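PDB 2IA7: tail lysozyme, putative from Geobacter sulfurreducens, which is of unconfirmed function but is probably a gp25-like baseplate component of a phage-tail-like assembly, possibly related to tail lysozymes. Local coordinates for residues D33-I38 / I111-R116; I38-G43 / P53-G58; V95-R100 / L107-E112. All blocks are in the same frame, centred on the assembly; numbering follows the deposited sequence. Where two conformers were deposited one is given.

Contacts 1 and 2 are buried and share helix 30-42: contact 1 sets its middle turns, 33-38, against strand 106-115, contact 2 sets its last turn against the loop that leads back toward helix 69-86. Both rest on apolar side chains, with an aromatic ring in each. Contact 3 lies within the sheet, between strands 90-98 and 106-115, and is partly buried; backbone hydrogen bonds and an outer-face salt bridge are added to apolar packing on the inner face. Ile38 lies in the ranges of contacts 1 and 2 but touches across contact 1 alone. Ile111 serves contacts 1 and 3; its CD1 lies 3.7 Å from Leu42 CD1, so the apolar sides of the three adjoin there.

Contact 1: D33-I38 / I111-R116; sequences DIAESI and IEYRVR
Ile38 reaches out from helix 30-42 and lays its CD1 methyl over one face of the Tyr113 ring. CD1 sits 3.9 Å from the ring centroid and 25° off the normal, a CH-pi contact displaced toward the rim, where CE2 of Tyr113 is the nearest carbon to Ile38 CD1 at 3.6 Å. Ile34, one helical turn earlier, meets the same ring obliquely, its CG2 being 3.9 Å from Tyr113 CE1. Its other branch turns to the next inward-facing residue of the strand: Ile34 CD1 sits between the two methyls of Val115, 3.8 Å from CG1 and almost as near CG2. At the far end of the ring, Ala35 CB lies 4.1 Å from Tyr113 OH. A looser touch closes the other end, Ile38 CG2 to Ile111 CD1 at 4.3 Å. The helix thus packs on one face of an antiparallel three-stranded sheet; the axes of 33-38 and 111-115 approach to 11.2 Å and their directions differ by 137°, and every second residue, Ile111, Tyr113 and Val115, points from the strand toward the helix. Tyr113 CG stands between its backbone N and carbonyl carbon (chi1 64°), which sends the ring out toward the helix. An alanine in place of Tyr113 would remove the ring under Ile38 CD1 and beside Ile34 CG2, and would probably open a gap between helix and sheet. Farther out, Ile90 of strand 90-98 touches Ile34, Ile38 and Tyr113, while Leu124 of strand 120-129 touches Ala35 and Ile38. Leu83 of helix 69-86 packs on both Ile38 and Ile111.

Contact 2: I38-G43 / P53-G58; sequences IRIILG and PDFGCG
Ile41 and Cys57 form the close-packed side of this junction, where the last turn of helix 30-42 meets the irregular loop that leads to helix 69-86 in the gp25-like fold. Cys57 CB approaches the end of the helix, 3.6 Å from Ile41 O. The shortest CA-to-CA spacing is 5.0 Å, from Gly56 CA to Ile41 CA. At the backbone angles of Gly56 (phi 133°, psi -164°) a side chain would press on the preceding carbonyl oxygen, which accounts for a glycine here. Trp86 and Ala82 of helix 69-86 touch Ile41, burying this side further. The other side is more open: Ile40 and Phe55 are both partly exposed. Phe55 holds CG anti to its own N (chi1 -179°), and the ring stretches back to the helix, leading with CZ. Ile40 CG2 meets the ring at its edge, near its plane, 3.9 Å from Phe55 CZ. Ile41 crosses the phenylalanine at about a right angle, its CG1 carbon 3.7 Å from the same CZ. Around the ring, Arg49 makes a cation-pi contact and Trp86 an edge-to-face stack. On the buried side the sulfur has a longer apolar contact, Cys57 SG to Leu42 CD2 at 4.0 Å.

Contact 3: V95-R100 / L107-E112; sequences VTASPR and LLIDIE
Thr96 and Asp110 bond to each other through both backbone groups, Thr96 N to Asp110 O at 3.0 Å and Asp110 N to Thr96 O at 2.8 Å. Ser98 and Leu108 repeat the pattern two residues on: the bond from Ser98 N to Leu108 O is 2.7 Å long and nearly straight at hydrogen (165°), while the return from Leu108 N to Ser98 O is longer. CA-H...O contacts fill in between, among them Ile109 CA to Thr96 O. A water also bridges the strands, donating to Asp110 O and bonded to Thr96 OG1. These rungs belong to the antiparallel beta hairpin of strands 90-98 and 106-115; the latter is the central strand of the sheet and bonds to strand 120-129 along its other edge. Apolar packing holds the face bearing Val95, Ala97, Ile109 and Ile111, where Ile109 spreads over two neighbours: CG2 meets Val95 CG1 and CD1 meets Ala97 CB, both at 3.6 Å. Helix 69-86 covers part of this face, with Val79 and Lys80 touching Val95. Charge pairing marks the reverse face. Arg100 grips Asp110 end-on, NH1 to OD2 at 2.8 Å and NH2 to OD1 at 2.9 Å; each oxygen uses its syn lone pair, and the two planes lie only 7° apart. The arginine leaves its backbone with chi1 at 67° and then runs extended to NE, which carries the guanidinium back over the strands, one face above Leu108 CB. An ST turn shapes the chain just before it: Ser98 OG accepts from Arg100 N at 3.0 Å.

Contact 1: D33-I38 / I111-R116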
# COMPACT_ATOMS: atom_id res chain seq x y z
N ASP A 33 -1.53 -4.46 14.28
CA ASP A 33 -0.21 -3.90 13.97
C ASP A 33 0.17 -4.09 12.50
O ASP A 33 0.79 -3.23 11.94
CB ASP A 33 0.85 -4.54 14.85
CG ASP A 33 2.20 -3.86 14.74
OD1 ASP A 33 2.31 -2.69 15.16
OD2 ASP A 33 3.16 -4.47 14.27
N ILE A 34 -0.18 -5.24 11.91
CA ILE A 34 0.05 -5.52 10.49
C ILE A 34 -0.72 -4.56 9.61
O ILE A 34 -0.17 -4.01 8.65
CB ILE A 34 -0.31 -6.98 10.18
CG1 ILE A 34 0.77 -7.88 10.77
CG2 ILE A 34 -0.43 -7.21 8.65
CD1 ILE A 34 0.38 -9.35 10.76
N ALA A 35 -2.01 -4.34 9.91
CA ALA A 35 -2.80 -3.40 9.12
C ALA A 35 -2.22 -2.00 9.18
O ALA A 35 -2.03 -1.34 8.16
CB ALA A 35 -4.24 -3.39 9.59
N GLU A 36 -1.79 -1.59 10.37
CA GLU A 36 -1.13 -0.30 10.54
C GLU A 36 0.19 -0.23 9.77
O GLU A 36 0.49 0.77 9.14
CB GLU A 36 -0.92 -0.03 12.01
CG GLU A 36 -0.39 1.34 12.31
CD GLU A 36 -0.20 1.53 13.80
OE1 GLU A 36 0.85 1.13 14.30
OE2 GLU A 36 -1.12 2.06 14.45
N SER A 37 0.97 -1.29 9.86
CA SER A 37 2.24 -1.39 9.13
C SER A 37 2.06 -1.25 7.60
O SER A 37 2.78 -0.49 6.95
CB SER A 37 2.94 -2.72 9.45
OG SER A 37 4.10 -2.85 8.63
N ILE A 38 1.08 -1.95 7.05
CA ILE A 38 0.72 -1.82 5.66
C ILE A 38 0.44 -0.35 5.32
O ILE A 38 1.01 0.19 4.37
CB ILE A 38 -0.49 -2.66 5.27
CG1 ILE A 38 -0.11 -4.15 5.31
CG2 ILE A 38 -0.93 -2.34 3.86
CD1 ILE A 38 -1.34 -5.09 5.26
N ILE A 111 -6.39 -4.82 -1.22
CA ILE A 111 -5.34 -5.68 -0.82
C ILE A 111 -5.92 -6.82 0.03
O ILE A 111 -6.44 -6.59 1.10
CB ILE A 111 -4.26 -4.93 -0.00
CG1 ILE A 111 -3.69 -3.72 -0.78
CG2 ILE A 111 -3.15 -5.91 0.35
CD1 ILE A 111 -2.85 -2.77 0.05
N GLU A 112 -5.77 -8.03 -0.48
CA GLU A 112 -6.20 -9.24 0.26
C GLU A 112 -4.92 -9.93 0.66
O GLU A 112 -3.99 -10.07 -0.15
CB GLU A 112 -7.08 -10.19 -0.58
CG GLU A 112 -8.32 -9.60 -1.14
CD GLU A 112 -9.15 -10.60 -1.95
OE1 GLU A 112 -9.26 -11.79 -1.50
OE2 GLU A 112 -9.65 -10.18 -3.04
N TYR A 113 -4.81 -10.34 1.91
CA TYR A 113 -3.62 -10.94 2.40
C TYR A 113 -3.91 -11.96 3.50
O TYR A 113 -4.98 -11.96 4.10
CB TYR A 113 -2.66 -9.87 2.88
CG TYR A 113 -3.14 -9.05 4.06
CD1 TYR A 113 -2.87 -9.45 5.40
CD2 TYR A 113 -3.86 -7.86 3.88
CE1 TYR A 113 -3.31 -8.67 6.47
CE2 TYR A 113 -4.29 -7.10 4.94
CZ TYR A 113 -3.98 -7.47 6.24
OH TYR A 113 -4.45 -6.72 7.28
N ARG A 114 -2.95 -12.84 3.69
CA ARG A 114 -2.97 -13.91 4.72
C ARG A 114 -1.92 -13.57 5.78
O ARG A 114 -0.77 -13.25 5.48
CB ARG A 114 -2.64 -15.27 4.07
CG ARG A 114 -2.63 -16.42 5.03
CD ARG A 114 -2.35 -17.73 4.28
NE ARG A 114 -1.00 -17.74 3.78
CZ ARG A 114 0.08 -18.19 4.42
NH1 ARG A 114 -0.02 -18.73 5.61
NH2 ARG A 114 1.26 -18.11 3.85
N VAL A 115 -2.32 -13.54 7.05
CA VAL A 115 -1.39 -13.42 8.16
C VAL A 115 -0.78 -14.77 8.41
O VAL A 115 -1.49 -15.72 8.67
CB VAL A 115 -2.08 -12.86 9.43
CG1 VAL A 115 -1.12 -12.86 10.61
CG2 VAL A 115 -2.53 -11.41 9.14
N ARG A 116 0.52 -14.86 8.24
CA ARG A 116 1.20 -16.15 8.24
C ARG A 116 1.06 -16.83 9.59
O ARG A 116 0.92 -18.07 9.65
CB ARG A 116 2.70 -16.00 7.85
CG ARG A 116 2.92 -15.54 6.44
CD ARG A 116 4.41 -15.24 6.21
NE ARG A 116 4.65 -14.59 4.92
CZ ARG A 116 4.64 -15.22 3.75
NH1 ARG A 116 4.41 -16.52 3.70
NH2 ARG A 116 4.82 -14.53 2.63

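Contact 2: I38-G43 / P53-G58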
# COMPACT_ATOMS: atom_id res chain seq x y z
N ILE A 38 1.08 -1.95 7.05
CA ILE A 38 0.72 -1.82 5.66
C ILE A 38 0.44 -0.35 5.32
O ILE A 38 1.01 0.19 4.37
CB ILE A 38 -0.49 -2.66 5.27
CG1 ILE A 38 -0.11 -4.15 5.31
CG2 ILE A 38 -0.93 -2.34 3.86
CD1 ILE A 38 -1.34 -5.09 5.26
N ARG A 39 -0.32 0.31 6.15
CA ARG A 39 -0.63 1.71 5.88
C ARG A 39 0.58 2.60 5.97
O ARG A 39 0.70 3.57 5.23
CB ARG A 39 -1.76 2.20 6.79
CG ARG A 39 -3.09 1.49 6.56
CD ARG A 39 -4.22 2.03 7.42
NE ARG A 39 -4.09 1.92 8.87
CZ ARG A 39 -4.59 0.95 9.65
NH1 ARG A 39 -5.39 0.01 9.19
NH2 ARG A 39 -4.41 1.05 10.96
N ILE A 40 1.44 2.34 6.95
CA ILE A 40 2.70 3.09 7.10
C ILE A 40 3.58 2.93 5.89
O ILE A 40 4.07 3.91 5.34
CB ILE A 40 3.47 2.70 8.36
CG1 ILE A 40 2.71 3.14 9.62
CG2 ILE A 40 4.84 3.28 8.40
CD1 ILE A 40 3.18 2.44 10.88
N ILE A 41 3.76 1.70 5.46
CA ILE A 41 4.62 1.44 4.32
C ILE A 41 4.17 2.12 3.05
O ILE A 41 4.94 2.79 2.38
CB ILE A 41 4.74 -0.09 4.06
CG1 ILE A 41 5.42 -0.77 5.24
CG2 ILE A 41 5.48 -0.38 2.73
CD1 ILE A 41 5.08 -2.22 5.37
N LEU A 42 2.87 2.02 2.74
CA LEU A 42 2.32 2.56 1.48
C LEU A 42 2.31 4.11 1.55
O LEU A 42 2.43 4.79 0.54
CB LEU A 42 0.97 1.99 1.14
CG LEU A 42 0.91 0.46 0.98
CD1 LEU A 42 -0.48 -0.01 0.57
CD2 LEU A 42 2.03 0.02 -0.01
N GLY A 43 2.15 4.65 2.76
CA GLY A 43 2.09 6.10 2.94
C GLY A 43 3.42 6.81 3.10
O GLY A 43 3.44 8.04 3.32
N PRO A 53 16.38 5.74 4.68
CA PRO A 53 15.98 6.32 3.39
C PRO A 53 15.44 5.33 2.36
O PRO A 53 14.78 5.74 1.41
CB PRO A 53 17.27 6.99 2.90
CG PRO A 53 18.36 6.19 3.57
CD PRO A 53 17.82 5.91 4.93
N ASP A 54 15.71 4.03 2.54
CA ASP A 54 15.17 2.99 1.66
C ASP A 54 13.73 2.57 2.00
O ASP A 54 13.06 1.94 1.21
CB ASP A 54 16.05 1.74 1.72
CG ASP A 54 17.37 1.90 0.99
OD1 ASP A 54 17.79 3.06 0.73
OD2 ASP A 54 17.99 0.86 0.67
N PHE A 55 13.26 2.92 3.19
CA PHE A 55 11.94 2.53 3.62
C PHE A 55 10.83 3.30 2.93
O PHE A 55 10.88 4.52 2.87
CB PHE A 55 11.80 2.72 5.12
CG PHE A 55 10.45 2.30 5.65
CD1 PHE A 55 10.19 1.01 6.05
CD2 PHE A 55 9.43 3.24 5.78
CE1 PHE A 55 8.93 0.65 6.48
CE2 PHE A 55 8.16 2.88 6.26
CZ PHE A 55 7.92 1.59 6.61
N GLY A 56 9.80 2.58 2.49
CA GLY A 56 8.64 3.15 1.85
C GLY A 56 8.22 2.44 0.59
O GLY A 56 8.61 1.29 0.31
N CYS A 57 7.39 3.13 -0.19
CA CYS A 57 6.77 2.59 -1.38
C CYS A 57 7.13 3.45 -2.61
O CYS A 57 7.04 4.69 -2.57
CB CYS A 57 5.26 2.54 -1.20
SG CYS A 57 4.36 1.93 -2.61
N GLY A 58 7.56 2.81 -3.68
CA GLY A 58 8.02 3.51 -4.85
C GLY A 58 6.97 4.30 -5.60
O GLY A 58 7.32 5.11 -6.44

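Contact 3: V95-R100 / L107-E112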
# COMPACT_ATOMS: atom_id res chain seq x y z
N VAL A 95 -3.68 -7.90 -5.08
CA VAL A 95 -3.49 -6.45 -5.05
C VAL A 95 -4.13 -5.89 -6.32
O VAL A 95 -3.64 -6.17 -7.42
CB VAL A 95 -2.01 -6.02 -4.91
CG1 VAL A 95 -1.90 -4.50 -4.93
CG2 VAL A 95 -1.43 -6.61 -3.60
N THR A 96 -5.17 -5.08 -6.18
CA THR A 96 -5.86 -4.48 -7.34
C THR A 96 -6.08 -2.99 -7.14
O THR A 96 -6.61 -2.55 -6.10
CB THR A 96 -7.29 -5.10 -7.49
OG1 THR A 96 -7.16 -6.51 -7.61
CG2 THR A 96 -8.07 -4.52 -8.70
N ALA A 97 -5.71 -2.21 -8.13
CA ALA A 97 -5.93 -0.77 -8.14
C ALA A 97 -7.20 -0.44 -8.85
O ALA A 97 -7.28 -0.51 -10.06
CB ALA A 97 -4.71 -0.07 -8.80
N SER A 98 -8.22 -0.05 -8.10
CA SER A 98 -9.52 0.20 -8.68
C SER A 98 -9.73 1.69 -8.93
O SER A 98 -9.48 2.49 -8.07
CB SER A 98 -10.61 -0.26 -7.72
OG SER A 98 -11.86 0.21 -8.19
N PRO A 99 -10.30 2.05 -10.08
CA PRO A 99 -10.67 3.43 -10.32
C PRO A 99 -12.11 3.74 -9.88
O PRO A 99 -12.72 4.76 -10.32
CB PRO A 99 -10.55 3.51 -11.85
CG PRO A 99 -10.99 2.15 -12.29
CD PRO A 99 -10.58 1.18 -11.22
N ARG A 100 -12.68 2.95 -8.96
CA ARG A 100 -14.11 3.14 -8.63
C ARG A 100 -14.43 4.48 -7.97
O ARG A 100 -15.60 4.93 -8.01
CB ARG A 100 -14.67 1.96 -7.85
CG ARG A 100 -14.14 1.78 -6.45
CD ARG A 100 -14.87 0.71 -5.64
NE ARG A 100 -14.19 0.48 -4.38
CZ ARG A 100 -13.23 -0.42 -4.15
NH1 ARG A 100 -12.78 -1.20 -5.12
NH2 ARG A 100 -12.64 -0.47 -2.98
N LEU A 107 -7.55 6.68 -6.21
CA LEU A 107 -7.32 5.35 -6.71
C LEU A 107 -7.23 4.47 -5.47
O LEU A 107 -6.38 4.70 -4.61
CB LEU A 107 -6.02 5.21 -7.50
CG LEU A 107 -5.97 5.57 -8.98
CD1 LEU A 107 -4.53 5.48 -9.45
CD2 LEU A 107 -6.85 4.61 -9.78
N LEU A 108 -8.09 3.45 -5.39
CA LEU A 108 -8.17 2.60 -4.20
C LEU A 108 -7.43 1.31 -4.47
O LEU A 108 -7.67 0.67 -5.51
CB LEU A 108 -9.64 2.34 -3.85
CG LEU A 108 -10.45 3.56 -3.46
CD1 LEU A 108 -11.91 3.12 -3.16
CD2 LEU A 108 -9.88 4.43 -2.32
N ILE A 109 -6.56 0.89 -3.54
CA ILE A 109 -5.85 -0.38 -3.67
C ILE A 109 -6.53 -1.37 -2.77
O ILE A 109 -6.54 -1.23 -1.57
CB ILE A 109 -4.38 -0.29 -3.32
CG1 ILE A 109 -3.79 0.98 -3.96
CG2 ILE A 109 -3.70 -1.55 -3.77
CD1 ILE A 109 -3.81 1.08 -5.47
N ASP A 110 -7.18 -2.37 -3.38
CA ASP A 110 -7.80 -3.47 -2.66
C ASP A 110 -6.74 -4.55 -2.47
O ASP A 110 -6.24 -5.12 -3.43
CB ASP A 110 -8.95 -3.99 -3.45
CG ASP A 110 -10.05 -2.94 -3.66
OD1 ASP A 110 -10.51 -2.36 -2.69
OD2 ASP A 110 -10.51 -2.85 -4.86
N ILE A 111 -6.39 -4.82 -1.22
CA ILE A 111 -5.34 -5.68 -0.82
C ILE A 111 -5.92 -6.82 0.03
O ILE A 111 -6.44 -6.59 1.10
CB ILE A 111 -4.26 -4.93 -0.00
CG1 ILE A 111 -3.69 -3.72 -0.78
CG2 ILE A 111 -3.15 -5.91 0.35
CD1 ILE A 111 -2.85 -2.77 0.05
N GLU A 112 -5.77 -8.03 -0.48
CA GLU A 112 -6.20 -9.24 0.26
C GLU A 112 -4.92 -9.93 0.66
O GLU A 112 -3.99 -10.07 -0.15
CB GLU A 112 -7.08 -10.19 -0.58
CG GLU A 112 -8.32 -9.60 -1.14
CD GLU A 112 -9.15 -10.60 -1.95
OE1 GLU A 112 -9.26 -11.79 -1.50
OE2 GLU A 112 -9.65 -10.18 -3.04
O HOH W 1 -7.26 -7.28 -4.64